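Local coordinates for protein NAD-dependent dehydrogenase (Rhizobium meliloti, PDB 4Z0P) that reduces glyoxylate and hydroxypyruvate with NADPH as the hydride donor, as a member of the D-2-hydroxyacid dehydrogenase family, at residues Ser238-Glu241 with Ala242-Leu245. Numbering follows the deposited sequence.
Sequences SQVE and ADIL
Ile244 caps the flat face of the Gln239 carboxamide with its terminal methyl: CD1 stands almost straight over Gln239 CD, 3.8 Å away, with CG beside it nearly as close. This van der Waals contact leaves the in-plane N-H and C=O directions of the amide open for hydrogen bonds. With CG1 beside its own backbone N (chi1 -66°) and the chain extended beyond it, Ile244 carries CD1 back toward the residues preceding the helix. A second contact joins Val240 and Asp243: Val240 CG1, anti to the backbone N, sits over the face of the Asp243 carboxylate, 3.6 Å from Asp243 CG.

The backbone supplies the start of the helix. Val240 occupies the N-cap position, and its carbonyl O accepts the Ile244 N-H at 3.1 Å, plus a weak, bent bond from Asp243 N (N-H...O angle 125°). One residue on, Leu245 N reaches Glu241 O at 3.0 Å.

The polar ends are fixed by a second shell. Gln239 NE2 donates to Glu241 OE2 at 3.0 Å; the acceptor lies 2° from the amide plane and uses its anti lone pair. Val260 O also accepts from NE2, Asn232 ND2 donates to OE1, and Glu262 N binds Glu241 OE2, so the amide rotation is defined by partners at both ends. A leucine in place of Gln239 would probably leave Glu241 OE2 and Val260 O without this amide donor and Asn232 ND2 without its acceptor. Asp243 OD2 takes the backbone N-H of Ala213.

This junction opens helix 241-250 after strand 229-232, within the strand-to-helix connection of the Rossmann-type NAD(P)-binding domain. Phe230 of that strand touches both Gln239 and Ile244, while Leu245 rests on Phe272 and Met275; the helix leads on to the adjacent parallel strand, 255-258.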
loop_
_atom_site.group_PDB
_atom_site.type_symbol
_atom_site.label_atom_id
_atom_site.label_comp_id
_atom_site.label_asym_id
_atom_site.label_seq_id
_atom_site.Cartn_x
_atom_site.Cartn_y
_atom_site.Cartn_z
ATOM N N SER A 238 -15.704 5.239 -18.680
ATOM C CA SER A 238 -16.692 4.662 -17.773
ATOM C C SER A 238 -17.162 5.635 -16.693
ATOM O O SER A 238 -18.122 5.335 -15.991
ATOM C CB SER A 238 -16.174 3.366 -17.138
ATOM O OG SER A 238 -15.970 2.377 -18.135
ATOM N N GLN A 239 -16.522 6.797 -16.554
ATOM C CA GLN A 239 -16.904 7.730 -15.507
ATOM C C GLN A 239 -17.418 9.038 -16.064
ATOM O O GLN A 239 -17.154 9.405 -17.225
ATOM C CB GLN A 239 -15.734 7.969 -14.545
ATOM C CG GLN A 239 -14.646 8.890 -15.074
ATOM C CD GLN A 239 -13.283 8.658 -14.454
ATOM O OE1 GLN A 239 -13.056 7.705 -13.700
ATOM N NE2 GLN A 239 -12.346 9.548 -14.779
ATOM N N VAL A 240 -18.218 9.712 -15.243
ATOM C CA VAL A 240 -18.755 11.032 -15.577
ATOM C C VAL A 240 -18.030 12.021 -14.675
ATOM O O VAL A 240 -18.391 12.192 -13.500
ATOM C CB VAL A 240 -20.288 11.115 -15.397
ATOM C CG1 VAL A 240 -20.816 12.458 -15.864
ATOM C CG2 VAL A 240 -20.963 9.993 -16.167
ATOM N N GLU A 241 -16.993 12.653 -15.214
ATOM C CA GLU A 241 -16.156 13.538 -14.398
ATOM C C GLU A 241 -16.886 14.741 -13.833
ATOM O O GLU A 241 -16.590 15.165 -12.728
ATOM C CB GLU A 241 -14.909 13.974 -15.174
ATOM C CG GLU A 241 -13.939 12.799 -15.256
ATOM C CD GLU A 241 -12.823 12.951 -16.266
ATOM O OE1 GLU A 241 -12.577 14.058 -16.758
ATOM O OE2 GLU A 241 -12.185 11.926 -16.540
ATOM N N ALA A 242 -17.865 15.270 -14.557
ATOM C CA ALA A 242 -18.675 16.353 -14.008
ATOM C C ALA A 242 -19.325 15.924 -12.678
ATOM O O ALA A 242 -19.428 16.720 -11.739
ATOM C CB ALA A 242 -19.742 16.795 -15.006
ATOM N N ASP A 243 -19.779 14.672 -12.616
ATOM C CA ASP A 243 -20.435 14.128 -11.425
ATOM C C ASP A 243 -19.437 13.841 -10.314
ATOM O O ASP A 243 -19.730 14.072 -9.149
ATOM C CB ASP A 243 -21.181 12.838 -11.754
ATOM C CG ASP A 243 -22.385 13.041 -12.639
ATOM O OD1 ASP A 243 -22.721 14.179 -13.030
ATOM O OD2 ASP A 243 -23.062 12.024 -12.910
ATOM N N ILE A 244 -18.264 13.333 -10.664
ATOM C CA ILE A 244 -17.210 13.108 -9.674
ATOM C C ILE A 244 -16.903 14.431 -8.971
ATOM O O ILE A 244 -16.864 14.510 -7.739
ATOM C CB ILE A 244 -15.912 12.531 -10.298
ATOM C CG1 ILE A 244 -16.133 11.112 -10.863
ATOM C CG2 ILE A 244 -14.820 12.465 -9.243
ATOM C CD1 ILE A 244 -14.946 10.595 -11.672
ATOM N N LEU A 245 -16.699 15.476 -9.767
ATOM C CA LEU A 245 -16.386 16.801 -9.209
ATOM C C LEU A 245 -17.516 17.353 -8.319
ATOM O O LEU A 245 -17.236 17.858 -7.220
ATOM C CB LEU A 245 -16.046 17.788 -10.319
ATOM C CG LEU A 245 -14.729 17.515 -11.046
ATOM C CD1 LEU A 245 -14.650 18.261 -12.365
ATOM C CD2 LEU A 245 -13.563 17.890 -10.156
#